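Side-chain contacts in Cfl (Pectobacterium brasiliense, PDB 7A9J), which is a coronafacic acid ligase of the AMP-binding family and probably activates carboxylic acids with ATP for amide formation: residues Ile231-Asp236 against Ile243-Ala248; Met22-Ser27 against Ala249-Tyr254; Asn442-His447 against Ala469-Gln474; Ser486-Asn491 against Lys496-Tyr501. The protein carries 1 engineered substitution. One frame throughout, in Å; residues are numbered along the deposited sequence.

Contact 1: residues Ile231-Asp236 against Ile243-Ala248; sequences ILSLVD and ILITFA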
loop_
_atom_site.group_PDB
_atom_site.type_symbol
_atom_site.label_atom_id
_atom_site.label_comp_id
_atom_site.label_asym_id
_atom_site.label_seq_id
_atom_site.Cartn_x
_atom_site.Cartn_y
_atom_site.Cartn_z
ATOM N N ILE A 231 -8.448 2.496 -13.591
ATOM C CA ILE A 231 -7.542 2.022 -12.534
ATOM C C ILE A 231 -8.229 2.317 -11.224
ATOM O O ILE A 231 -8.670 3.446 -11.002
ATOM C CB ILE A 231 -6.174 2.745 -12.640
ATOM C CG1 ILE A 231 -5.224 2.018 -13.590
ATOM C CG2 ILE A 231 -5.472 2.973 -11.267
ATOM C CD1 ILE A 231 -5.819 1.407 -14.766
ATOM N N LEU A 232 -8.278 1.315 -10.321
ATOM C CA LEU A 232 -8.873 1.504 -9.018
ATOM C C LEU A 232 -7.817 1.210 -7.968
ATOM O O LEU A 232 -7.136 0.169 -8.031
ATOM C CB LEU A 232 -10.058 0.562 -8.805
ATOM C CG LEU A 232 -10.602 0.412 -7.411
ATOM C CD1 LEU A 232 -11.109 1.766 -6.922
ATOM C CD2 LEU A 232 -11.730 -0.703 -7.380
ATOM N N SER A 233 -7.690 2.096 -6.996
ATOM C CA SER A 233 -6.894 1.745 -5.808
ATOM C C SER A 233 -7.808 1.723 -4.594
ATOM O O SER A 233 -8.460 2.735 -4.284
ATOM C CB SER A 233 -5.736 2.729 -5.578
ATOM O OG SER A 233 -5.080 2.370 -4.342
ATOM N N LEU A 234 -7.837 0.568 -3.884
ATOM C CA LEU A 234 -8.684 0.466 -2.713
ATOM C C LEU A 234 -8.054 1.149 -1.495
ATOM O O LEU A 234 -8.755 1.372 -0.496
ATOM C CB LEU A 234 -8.951 -1.013 -2.389
ATOM C CG LEU A 234 -9.741 -1.659 -3.540
ATOM C CD1 LEU A 234 -9.830 -3.148 -3.297
ATOM C CD2 LEU A 234 -11.161 -1.078 -3.618
ATOM N N VAL A 235 -6.784 1.521 -1.576
ATOM C CA VAL A 235 -6.152 2.228 -0.468
ATOM C C VAL A 235 -6.552 3.708 -0.602
ATOM O O VAL A 235 -6.588 4.201 -1.711
ATOM C CB VAL A 235 -4.645 2.059 -0.590
ATOM C CG1 VAL A 235 -3.954 3.009 0.358
ATOM C CG2 VAL A 235 -4.270 0.530 -0.268
ATOM N N ASP A 236 -6.873 4.373 0.506
ATOM C CA ASP A 236 -7.272 5.781 0.428
ATOM C C ASP A 236 -6.308 6.614 -0.396
ATOM O O ASP A 236 -5.080 6.491 -0.295
ATOM C CB ASP A 236 -7.367 6.432 1.826
ATOM C CG ASP A 236 -8.341 5.751 2.773
ATOM O OD1 ASP A 236 -9.319 5.107 2.338
ATOM O OD2 ASP A 236 -8.137 5.915 3.988
ATOM N N ILE A 243 -1.490 7.816 -4.023
ATOM C CA ILE A 243 -1.109 9.057 -4.710
ATOM C C ILE A 243 -0.259 8.735 -5.930
ATOM O O ILE A 243 -0.513 9.212 -7.052
ATOM C CB ILE A 243 -0.344 9.968 -3.734
ATOM C CG1 ILE A 243 -1.250 10.355 -2.598
ATOM C CG2 ILE A 243 0.313 11.149 -4.523
ATOM C CD1 ILE A 243 -0.561 11.141 -1.448
ATOM N N LEU A 244 0.741 7.852 -5.735
ATOM C CA LEU A 244 1.612 7.487 -6.822
ATOM C C LEU A 244 0.855 6.736 -7.895
ATOM O O LEU A 244 1.132 6.939 -9.085
ATOM C CB LEU A 244 2.761 6.633 -6.293
ATOM C CG LEU A 244 3.717 7.348 -5.329
ATOM C CD1 LEU A 244 4.841 6.308 -4.905
ATOM C CD2 LEU A 244 4.403 8.534 -5.956
ATOM N N ILE A 245 -0.022 5.816 -7.497
ATOM C CA ILE A 245 -0.819 5.077 -8.482
ATOM C C ILE A 245 -1.647 6.044 -9.302
ATOM O O ILE A 245 -1.729 5.911 -10.517
ATOM C CB ILE A 245 -1.764 4.081 -7.802
ATOM C CG1 ILE A 245 -0.938 2.887 -7.284
ATOM C CG2 ILE A 245 -2.817 3.572 -8.776
ATOM C CD1 ILE A 245 -1.759 2.032 -6.273
ATOM N N THR A 246 -2.238 7.017 -8.633
ATOM C CA THR A 246 -3.117 7.963 -9.334
ATOM C C THR A 246 -2.319 8.822 -10.333
ATOM O O THR A 246 -2.726 8.992 -11.488
ATOM C CB THR A 246 -3.847 8.801 -8.279
ATOM O OG1 THR A 246 -4.617 7.937 -7.446
ATOM C CG2 THR A 246 -4.817 9.889 -8.998
ATOM N N PHE A 247 -1.184 9.392 -9.915
ATOM C CA PHE A 247 -0.363 10.147 -10.833
ATOM C C PHE A 247 0.083 9.270 -11.998
ATOM O O PHE A 247 0.061 9.696 -13.159
ATOM C CB PHE A 247 0.908 10.717 -10.178
ATOM C CG PHE A 247 0.658 11.750 -9.110
ATOM C CD1 PHE A 247 -0.403 12.695 -9.213
ATOM C CD2 PHE A 247 1.560 11.895 -8.092
ATOM C CE1 PHE A 247 -0.559 13.650 -8.211
ATOM C CE2 PHE A 247 1.386 12.843 -7.090
ATOM C CZ PHE A 247 0.361 13.762 -7.168
ATOM N N ALA A 248 0.503 8.039 -11.691
ATOM C CA ALA A 248 1.045 7.188 -12.743
ATOM C C ALA A 248 -0.031 6.787 -13.731
ATOM O O ALA A 248 0.230 6.793 -14.939
ATOM C CB ALA A 248 1.686 5.909 -12.114
#

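Contact 2: residues Met22-Ser27 against Ala249-Tyr254; sequences MNTFSS and ALQKGY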
loop_
_atom_site.group_PDB
_atom_site.type_symbol
_atom_site.label_atom_id
_atom_site.label_comp_id
_atom_site.label_asym_id
_atom_site.label_seq_id
_atom_site.Cartn_x
_atom_site.Cartn_y
_atom_site.Cartn_z
ATOM N N MET A 22 10.584 16.939 -17.143
ATOM C CA MET A 22 9.139 17.068 -16.977
ATOM C C MET A 22 8.719 16.687 -15.578
ATOM O O MET A 22 8.750 15.496 -15.210
ATOM C CB MET A 22 8.380 16.180 -17.942
ATOM C CG MET A 22 8.611 16.494 -19.364
ATOM S SD MET A 22 7.342 17.648 -19.881
ATOM C CE MET A 22 5.877 16.638 -19.762
ATOM N N ASN A 23 8.227 17.650 -14.818
ATOM C CA ASN A 23 7.796 17.309 -13.468
ATOM C C ASN A 23 6.368 16.741 -13.483
ATOM O O ASN A 23 5.714 16.641 -14.541
ATOM C CB ASN A 23 7.940 18.511 -12.565
ATOM C CG ASN A 23 7.111 19.689 -13.024
ATOM O OD1 ASN A 23 5.977 19.552 -13.534
ATOM N ND2 ASN A 23 7.656 20.879 -12.810
ATOM N N THR A 24 5.868 16.344 -12.301
ATOM C CA THR A 24 4.602 15.596 -12.249
ATOM C C THR A 24 3.438 16.448 -12.792
ATOM O O THR A 24 2.605 15.972 -13.567
ATOM C CB THR A 24 4.331 15.122 -10.804
ATOM O OG1 THR A 24 5.463 14.329 -10.364
ATOM C CG2 THR A 24 3.003 14.330 -10.719
ATOM N N PHE A 25 3.323 17.703 -12.353
ATOM C CA PHE A 25 2.233 18.501 -12.907
ATOM C C PHE A 25 2.378 18.669 -14.418
ATOM O O PHE A 25 1.392 18.539 -15.165
ATOM C CB PHE A 25 2.129 19.895 -12.253
ATOM C CG PHE A 25 1.135 20.763 -12.976
ATOM C CD1 PHE A 25 -0.232 20.499 -12.897
ATOM C CD2 PHE A 25 1.569 21.815 -13.767
ATOM C CE1 PHE A 25 -1.158 21.254 -13.658
ATOM C CE2 PHE A 25 0.601 22.593 -14.494
ATOM C CZ PHE A 25 -0.728 22.303 -14.385
ATOM N N SER A 26 3.584 19.009 -14.884
ATOM C CA SER A 26 3.670 19.329 -16.304
ATOM C C SER A 26 3.446 18.079 -17.149
ATOM O O SER A 26 2.947 18.170 -18.271
ATOM C CB SER A 26 4.999 20.012 -16.612
ATOM O OG SER A 26 6.044 19.068 -16.504
ATOM N N SER A 27 3.766 16.891 -16.614
ATOM C CA SER A 27 3.434 15.659 -17.323
ATOM C C SER A 27 1.935 15.455 -17.401
ATOM O O SER A 27 1.419 14.987 -18.422
ATOM C CB SER A 27 4.087 14.447 -16.622
ATOM O OG SER A 27 5.472 14.477 -16.839
ATOM N N ALA A 249 -1.239 6.460 -13.242
ATOM C CA ALA A 249 -2.321 6.071 -14.138
ATOM C C ALA A 249 -2.700 7.227 -15.068
ATOM O O ALA A 249 -2.829 7.049 -16.267
ATOM C CB ALA A 249 -3.594 5.680 -13.368
ATOM N N LEU A 250 -2.876 8.420 -14.499
ATOM C CA LEU A 250 -3.231 9.586 -15.313
ATOM C C LEU A 250 -2.148 9.891 -16.328
ATOM O O LEU A 250 -2.461 10.145 -17.490
ATOM C CB LEU A 250 -3.506 10.794 -14.409
ATOM C CG LEU A 250 -4.721 10.610 -13.493
ATOM C CD1 LEU A 250 -4.803 11.791 -12.474
ATOM C CD2 LEU A 250 -6.004 10.570 -14.335
ATOM N N GLN A 251 -0.874 9.792 -15.941
ATOM C CA GLN A 251 0.224 9.997 -16.892
ATOM C C GLN A 251 0.283 8.942 -17.989
ATOM O O GLN A 251 0.676 9.252 -19.114
ATOM C CB GLN A 251 1.565 10.010 -16.194
ATOM C CG GLN A 251 1.752 11.264 -15.467
ATOM C CD GLN A 251 3.146 11.257 -14.760
ATOM O OE1 GLN A 251 4.156 10.717 -15.282
ATOM N NE2 GLN A 251 3.168 11.813 -13.604
ATOM N N LYS A 252 -0.209 7.750 -17.730
ATOM C CA LYS A 252 -0.355 6.766 -18.813
ATOM C C LYS A 252 -1.651 6.945 -19.606
ATOM O O LYS A 252 -1.898 6.182 -20.557
ATOM C CB LYS A 252 -0.291 5.361 -18.179
ATOM C CG LYS A 252 1.103 5.064 -17.614
ATOM C CD LYS A 252 1.300 3.591 -17.035
ATOM C CE LYS A 252 1.442 2.646 -18.174
ATOM N NZ LYS A 252 1.799 1.392 -17.631
ATOM N N GLY A 253 -2.472 7.925 -19.249
ATOM C CA GLY A 253 -3.726 8.198 -19.943
ATOM C C GLY A 253 -4.891 7.324 -19.540
ATOM O O GLY A 253 -5.935 7.357 -20.220
ATOM N N TYR A 254 -4.769 6.577 -18.443
ATOM C CA TYR A 254 -5.877 5.787 -17.932
ATOM C C TYR A 254 -6.799 6.652 -17.098
ATOM O O TYR A 254 -6.388 7.695 -16.581
ATOM C CB TYR A 254 -5.324 4.667 -17.040
ATOM C CG TYR A 254 -4.302 3.750 -17.685
ATOM C CD1 TYR A 254 -4.294 3.555 -19.055
ATOM C CD2 TYR A 254 -3.373 3.040 -16.873
ATOM C CE1 TYR A 254 -3.358 2.696 -19.648
ATOM C CE2 TYR A 254 -2.411 2.192 -17.450
ATOM C CZ TYR A 254 -2.449 2.013 -18.834
ATOM O OH TYR A 254 -1.538 1.181 -19.449
HETATM O O HOH W 1 5.606 12.329 -12.288
HETATM O O HOH W 2 1.079 13.312 -13.292
#

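Contact 3: residues Asn442-His447 against Ala469-Gln474; sequences NTLIQH and ALIQPQ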
loop_
_atom_site.group_PDB
_atom_site.type_symbol
_atom_site.label_atom_id
_atom_site.label_comp_id
_atom_site.label_asym_id
_atom_site.label_seq_id
_atom_site.Cartn_x
_atom_site.Cartn_y
_atom_site.Cartn_z
ATOM N N ASN A 442 4.095 -22.814 3.527
ATOM C CA ASN A 442 3.726 -22.923 2.122
ATOM C C ASN A 442 3.624 -24.375 1.686
ATOM O O ASN A 442 2.728 -24.735 0.927
ATOM C CB ASN A 442 4.715 -22.172 1.233
ATOM C CG ASN A 442 4.362 -22.296 -0.244
ATOM O OD1 ASN A 442 3.346 -21.757 -0.709
ATOM N ND2 ASN A 442 5.186 -23.030 -0.986
ATOM N N THR A 443 4.507 -25.232 2.191
ATOM C CA THR A 443 4.432 -26.651 1.868
ATOM C C THR A 443 3.181 -27.285 2.464
ATOM O O THR A 443 2.477 -28.042 1.794
ATOM C CB THR A 443 5.692 -27.352 2.387
ATOM O OG1 THR A 443 6.826 -26.815 1.698
ATOM C CG2 THR A 443 5.597 -28.865 2.135
ATOM N N LEU A 444 2.910 -26.993 3.739
ATOM C CA LEU A 444 1.803 -27.628 4.451
ATOM C C LEU A 444 0.478 -27.359 3.769
ATOM O O LEU A 444 -0.313 -28.280 3.526
ATOM C CB LEU A 444 1.763 -27.122 5.896
ATOM C CG LEU A 444 2.843 -27.690 6.811
ATOM C CD1 LEU A 444 2.888 -26.896 8.095
ATOM C CD2 LEU A 444 2.612 -29.180 7.087
ATOM N N ILE A 445 0.219 -26.097 3.436
ATOM C CA ILE A 445 -1.082 -25.745 2.886
ATOM C C ILE A 445 -1.352 -26.381 1.502
ATOM O O ILE A 445 -2.516 -26.473 1.084
ATOM C CB ILE A 445 -1.206 -24.206 2.867
ATOM C CG1 ILE A 445 -2.674 -23.786 2.740
ATOM C CG2 ILE A 445 -0.421 -23.626 1.702
ATOM C CD1 ILE A 445 -2.863 -22.293 2.595
ATOM N N GLN A 446 -0.325 -26.856 0.784
ATOM C CA GLN A 446 -0.580 -27.543 -0.479
ATOM C C GLN A 446 -1.352 -28.836 -0.274
ATOM O O GLN A 446 -2.028 -29.304 -1.205
ATOM C CB GLN A 446 0.731 -27.851 -1.216
ATOM C CG GLN A 446 1.589 -26.640 -1.502
ATOM C CD GLN A 446 0.764 -25.480 -2.012
ATOM O OE1 GLN A 446 -0.056 -25.641 -2.924
ATOM N NE2 GLN A 446 0.928 -24.317 -1.383
ATOM N N HIS A 447 -1.261 -29.430 0.917
ATOM C CA HIS A 447 -2.013 -30.645 1.179
ATOM C C HIS A 447 -3.507 -30.361 1.079
ATOM O O HIS A 447 -3.988 -29.307 1.511
ATOM C CB HIS A 447 -1.656 -31.205 2.552
ATOM C CG HIS A 447 -1.907 -32.669 2.659
ATOM N ND1 HIS A 447 -3.123 -33.186 3.054
ATOM C CD2 HIS A 447 -1.121 -33.730 2.364
ATOM C CE1 HIS A 447 -3.062 -34.505 3.034
ATOM N NE2 HIS A 447 -1.860 -34.863 2.619
ATOM N N ALA A 469 3.843 -26.906 14.534
ATOM C CA ALA A 469 2.957 -26.515 13.433
ATOM C C ALA A 469 1.526 -26.458 13.940
ATOM O O ALA A 469 0.994 -27.467 14.429
ATOM C CB ALA A 469 3.056 -27.505 12.264
ATOM N N LEU A 470 0.900 -25.299 13.805
ATOM C CA LEU A 470 -0.541 -25.202 13.966
ATOM C C LEU A 470 -1.205 -25.568 12.645
ATOM O O LEU A 470 -0.900 -24.972 11.609
ATOM C CB LEU A 470 -0.887 -23.788 14.432
ATOM C CG LEU A 470 -2.167 -23.413 15.164
ATOM C CD1 LEU A 470 -2.455 -24.437 16.237
ATOM C CD2 LEU A 470 -1.938 -22.037 15.803
ATOM N N ILE A 471 -2.080 -26.569 12.667
ATOM C CA ILE A 471 -2.686 -27.137 11.459
ATOM C C ILE A 471 -4.194 -26.934 11.532
ATOM O O ILE A 471 -4.841 -27.420 12.471
ATOM C CB ILE A 471 -2.385 -28.639 11.319
ATOM C CG1 ILE A 471 -0.881 -28.920 11.311
ATOM C CG2 ILE A 471 -3.086 -29.217 10.069
ATOM C CD1 ILE A 471 -0.182 -28.434 10.087
ATOM N N GLN A 472 -4.766 -26.282 10.519
ATOM C CA GLN A 472 -6.218 -26.126 10.444
ATOM C C GLN A 472 -6.753 -27.044 9.364
ATOM O O GLN A 472 -6.526 -26.780 8.172
ATOM C CB GLN A 472 -6.613 -24.676 10.159
ATOM C CG GLN A 472 -8.111 -24.467 9.935
ATOM C CD GLN A 472 -8.452 -23.007 9.686
ATOM O OE1 GLN A 472 -8.084 -22.117 10.470
ATOM N NE2 GLN A 472 -9.147 -22.750 8.585
ATOM N N PRO A 473 -7.435 -28.134 9.726
ATOM C CA PRO A 473 -7.909 -29.080 8.714
ATOM C C PRO A 473 -8.925 -28.446 7.778
ATOM O O PRO A 473 -9.727 -27.591 8.171
ATOM C CB PRO A 473 -8.534 -30.206 9.548
ATOM C CG PRO A 473 -7.819 -30.117 10.860
ATOM C CD PRO A 473 -7.654 -28.644 11.089
ATOM N N GLN A 474 -8.860 -28.874 6.519
ATOM C CA GLN A 474 -9.718 -28.397 5.444
ATOM C C GLN A 474 -11.118 -28.981 5.583
ATOM O O GLN A 474 -11.371 -29.886 6.390
ATOM C CB GLN A 474 -9.115 -28.767 4.079
ATOM C CG GLN A 474 -9.679 -28.041 2.837
ATOM C CD GLN A 474 -9.733 -26.525 2.981
ATOM O OE1 GLN A 474 -10.575 -25.989 3.713
ATOM N NE2 GLN A 474 -8.841 -25.824 2.276
#

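Contact 4: residues Ser486-Asn491 against Lys496-Tyr501; sequences SYLSDN and KHPSEY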
loop_
_atom_site.group_PDB
_atom_site.type_symbol
_atom_site.label_atom_id
_atom_site.label_comp_id
_atom_site.label_asym_id
_atom_site.label_seq_id
_atom_site.Cartn_x
_atom_site.Cartn_y
_atom_site.Cartn_z
ATOM N N SER A 486 4.649 -37.939 6.786
ATOM C CA SER A 486 5.092 -38.612 5.571
ATOM C C SER A 486 5.101 -37.652 4.384
ATOM O O SER A 486 6.045 -37.654 3.587
ATOM C CB SER A 486 4.216 -39.838 5.286
ATOM O OG SER A 486 2.893 -39.462 4.960
ATOM N N TYR A 487 4.082 -36.799 4.274
ATOM C CA TYR A 487 4.044 -35.800 3.204
ATOM C C TYR A 487 5.260 -34.874 3.254
ATOM O O TYR A 487 5.831 -34.531 2.209
ATOM C CB TYR A 487 2.735 -35.003 3.302
ATOM C CG TYR A 487 2.655 -33.767 2.435
ATOM C CD1 TYR A 487 2.341 -33.848 1.084
ATOM C CD2 TYR A 487 2.878 -32.512 2.978
ATOM C CE1 TYR A 487 2.262 -32.690 0.295
ATOM C CE2 TYR A 487 2.803 -31.369 2.214
ATOM C CZ TYR A 487 2.498 -31.453 0.880
ATOM O OH TYR A 487 2.434 -30.286 0.149
ATOM N N LEU A 488 5.676 -34.461 4.459
ATOM C CA LEU A 488 6.843 -33.590 4.569
ATOM C C LEU A 488 8.146 -34.326 4.242
ATOM O O LEU A 488 9.075 -33.718 3.702
ATOM C CB LEU A 488 6.905 -32.968 5.964
ATOM C CG LEU A 488 5.807 -31.955 6.293
ATOM C CD1 LEU A 488 6.010 -31.412 7.684
ATOM C CD2 LEU A 488 5.828 -30.806 5.333
ATOM N N SER A 489 8.240 -35.621 4.560
ATOM C CA SER A 489 9.422 -36.400 4.184
ATOM C C SER A 489 9.700 -36.323 2.687
ATOM O O SER A 489 10.861 -36.281 2.261
ATOM C CB SER A 489 9.224 -37.853 4.598
ATOM O OG SER A 489 8.548 -37.899 5.845
ATOM N N ASP A 490 8.649 -36.314 1.871
ATOM C CA ASP A 490 8.815 -36.252 0.428
ATOM C C ASP A 490 9.074 -34.842 -0.085
ATOM O O ASP A 490 9.497 -34.692 -1.235
ATOM C CB ASP A 490 7.575 -36.825 -0.269
ATOM C CG ASP A 490 7.154 -38.193 0.287
ATOM O OD1 ASP A 490 8.029 -39.001 0.689
ATOM O OD2 ASP A 490 5.932 -38.463 0.319
ATOM N N ASN A 491 8.841 -33.802 0.721
ATOM C CA ASN A 491 8.869 -32.443 0.197
ATOM C C ASN A 491 9.829 -31.493 0.894
ATOM O O ASN A 491 10.156 -30.458 0.308
ATOM C CB ASN A 491 7.464 -31.820 0.238
ATOM C CG ASN A 491 6.504 -32.489 -0.721
ATOM O OD1 ASN A 491 6.573 -32.285 -1.931
ATOM N ND2 ASN A 491 5.595 -33.286 -0.182
ATOM N N LYS A 496 13.861 -29.301 8.809
ATOM C CA LYS A 496 12.806 -28.294 8.744
ATOM C C LYS A 496 11.470 -28.814 9.265
ATOM O O LYS A 496 10.513 -28.030 9.390
ATOM C CB LYS A 496 12.645 -27.827 7.294
ATOM C CG LYS A 496 13.899 -27.248 6.677
ATOM C CD LYS A 496 13.657 -27.042 5.185
ATOM C CE LYS A 496 14.847 -26.453 4.489
ATOM N NZ LYS A 496 14.534 -26.279 3.038
ATOM N N HIS A 497 11.383 -30.101 9.556
ATOM C CA HIS A 497 10.116 -30.726 9.908
ATOM C C HIS A 497 9.638 -30.281 11.291
ATOM O O HIS A 497 10.417 -30.301 12.257
ATOM C CB HIS A 497 10.257 -32.253 9.938
ATOM C CG HIS A 497 10.251 -32.916 8.593
ATOM N ND1 HIS A 497 10.662 -32.289 7.431
ATOM C CD2 HIS A 497 9.863 -34.161 8.230
ATOM C CE1 HIS A 497 10.533 -33.122 6.414
ATOM N NE2 HIS A 497 10.048 -34.264 6.871
ATOM N N PRO A 498 8.350 -30.013 11.442
ATOM C CA PRO A 498 7.802 -29.758 12.777
ATOM C C PRO A 498 8.061 -30.956 13.671
ATOM O O PRO A 498 8.072 -32.103 13.217
ATOM C CB PRO A 498 6.302 -29.546 12.516
ATOM C CG PRO A 498 6.234 -29.036 11.071
ATOM C CD PRO A 498 7.377 -29.748 10.355
ATOM N N SER A 499 8.351 -30.670 14.927
ATOM C CA SER A 499 8.383 -31.715 15.941
ATOM C C SER A 499 7.004 -32.072 16.485
ATOM O O SER A 499 6.863 -33.102 17.161
ATOM C CB SER A 499 9.273 -31.258 17.089
ATOM O OG SER A 499 10.630 -31.254 16.697
ATOM N N GLU A 500 5.984 -31.277 16.194
ATOM C CA GLU A 500 4.696 -31.412 16.844
ATOM C C GLU A 500 3.636 -30.717 16.010
ATOM O O GLU A 500 3.907 -29.703 15.375
ATOM C CB GLU A 500 4.761 -30.792 18.219
ATOM C CG GLU A 500 3.524 -30.862 19.025
ATOM C CD GLU A 500 3.831 -30.398 20.436
ATOM O OE1 GLU A 500 4.678 -31.033 21.101
ATOM O OE2 GLU A 500 3.282 -29.368 20.847
ATOM N N TYR A 501 2.434 -31.276 16.028
ATOM C CA TYR A 501 1.288 -30.774 15.280
ATOM C C TYR A 501 0.175 -30.433 16.265
ATOM O O TYR A 501 -0.167 -31.255 17.126
ATOM C CB TYR A 501 0.833 -31.849 14.265
ATOM C CG TYR A 501 1.887 -32.118 13.232
ATOM C CD1 TYR A 501 2.190 -31.148 12.292
ATOM C CD2 TYR A 501 2.598 -33.308 13.195
ATOM C CE1 TYR A 501 3.145 -31.339 11.336
ATOM C CE2 TYR A 501 3.578 -33.524 12.206
ATOM C CZ TYR A 501 3.841 -32.509 11.290
ATOM O OH TYR A 501 4.797 -32.619 10.308
#

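Contact 1: residues Ile231-Asp236 against Ile243-Ala248
Ile-245, on the helix 240-251, sends its two branches to two residues of the strand 230-233, Ile-231 and Ser-233. The strand, the helix and the strand 255-257 form a beta-alpha-beta unit within the AMP-binding region, so this is the helix lying back on the strand that precedes it. Ile-231 and Ser-233 are two positions apart and both start toward the helix, while Leu-232 between them faces the other way. On Ile-245 the short branch, CG2, stands opposite the backbone N (CG1 lies beside it, chi1 -74°) and meets Ile-231 CG2 at 3.7 Å, the two side chains crossing at a slant. Toward residues 243-248 Ile-231 offers this CG2 methyl; its longer arm ends with CD1 against the ring of Tyr-254. Trp-278 and Ala-280 of the next strand also touch Ile-245, which is therefore buried on a floor made by two neighbouring strands. Ser-233 brings a polar group to the edge of this apolar patch. Its hydroxyl is occupied by a hydrogen bond with the hydroxyl of Ser-242, at the start of the helix, and takes in addition a weak one from Val-235 N, 3.4 Å from OG. Leu-244, next to Ile-245, belongs to the ligand pocket and touches the bound indenone carboxylic acid, so the helix has one side on the sheet and another at the ligand. The extended arm of Ile-245 ends with CD1 beside Ser-233, 3.9 Å from OG and 4.1 Å from CB.

Contact 2: residues Met22-Ser27 against Ala249-Tyr254
The amide of Gln-251 has Ser-27 over one face: Ser-27 CB stands almost straight above the plane, 3.8 Å from Gln-251 CD. Its nitrogen end reaches Thr-24, whose CG2 lies 3.8 Å from Gln-251 NE2, the two side chains crossing at about a right angle. The second flat group, the ring of Tyr-254, has CB of Lys-252 over its centre. Gln-251 arrives with its chain extended beyond CG (chi2 -180°), which carries the amide from the last turn of the helix 240-251 to the first turn of the helix 24-34. Both helix ends are closed by standard motifs. Asn-23 is the N-cap of the helix 24-34, its OD1 accepting from Ser-26 N at 2.8 Å nearly along the C=O axis. At the other end Gly-253, with positive phi, completes a Schellman motif in which Tyr-254 N bonds to Ala-249 O at 3.0 Å and Gly-253 N to Leu-250 O at 2.8 Å. Val-210 of the helix 203-214 also packs on Gln-251. Two waters take the hydrogens of NE2, about 120° apart as seen from that nitrogen; one is shared with Thr-24 OG1, while the other donates to Thr-24 O. As modelled, the amide thus donates twice, and its polar link to the neighbouring helix runs through ordered water while carbon packs on its face.

Contact 3: residues Asn442-His447 against Ala469-Gln474
Leu-444 of the helix 437-445 lies on the sheet of the C-terminal domain, over the strand 464-473, where it meets Ala-469 and Ile-471. The short helix packs here on one face of the small mixed sheet of that domain. CB of Leu-444 starts toward the strand. CG follows on the side of the backbone N, turned from the carbonyl carbon (chi1 -75°), and branches above the strand. CD1 does most of the touching: it stands 4.2 Å from Ala-469 CB and 4.0 Å from Ile-471 CD1, bridging two residues that lie two positions apart. CD2 turns to the same methyl, 4.2 Å from Ile-471 CD1, which is thus cradled at the fork of the leucine. Ile-471 reaches it by bending: its CB leaves along the flank, and the second torsion (chi2 -69°) brings CD1 nearer the helix. The two side chains cross at about a right angle. All three residues are buried, and Ser-453 and Val-455 of the strand 450-460 and Ile-484 of the helix 481-491 also pack on Leu-444. Asn-442 and Gln-446 link this region to the larger part of the enzyme: Asn-442 ND2 bonds to Asn-353 O, and Gln-446 NE2 to Gln-320 OE1. The same nitrogen, Gln-446 NE2, also donates back to Asn-442 O at 3.0 Å with an N-H...O angle of 159°, the acceptor lying close to the plane of the glutamine amide.

Contact 4: residues Ser486-Asn491 against Lys496-Tyr501
At the turn that brings the helix 481-491 into the strand 500-503, Leu-488 pushes in among His-497, Pro-498 and Tyr-501. CB of Leu-488 makes a CH-pi contact over one face of the His-497 imidazole, 3.7 Å from the ring centroid and 20° off its normal. The same ring comes close to the helix backbone, with His-497 CE1 3.1 Å from Leu-488 O and His-497 NE2 3.2 Å from Ser-489 N, but the angle at the latter pair is poor for a hydrogen bond. Ser-489 CA lies at the ring edge, and Ser-489 OG is bound to Ala-485 O in the helix itself. This turn closes the beta-alpha-beta unit of strand 464-473, helix 481-491 and strand 500-503, in which the two strands are parallel neighbours. With CG of Leu-488 opposite the carbonyl carbon (chi1 -68°) and the next torsion extended, CD1 is sent out into tight packing: it meets Pro-498 CD at 3.4 Å, closer than usual for carbons, and lies at the edge of the Tyr-501 ring, where Tyr-501 OH is only 3.1 Å away. The leucine and the tyrosine come from opposite directions, and Thr-443 and Leu-444 also touch Leu-488. On another side of the helix Asn-491 ND2 donates to Tyr-487 O at 2.7 Å, while standing over the face of the Tyr-487 ring, offset toward its rim, 3.4 Å above the plane.

Overall arrangement
The contacts form two pairs in two parts of the enzyme. Contacts 1 and 2 share the helix 240-251, their centres 13 Å apart, and touch through Ile-231 with Tyr-254 and Phe-247 with Thr-24; contact 1 lies within the long span that contact 2 bridges from the start of the chain. Contacts 3 and 4 follow in order in the C-terminal domain, centres 11 Å apart, on the sheet with strands 464-473 and 500-503, and are joined by Thr-443 O with Tyr-487 OH. About 35 Å separates the centres of contacts 1 and 3, in keeping with a separate C-terminal domain, which in this family typically turns against the larger one during the reaction.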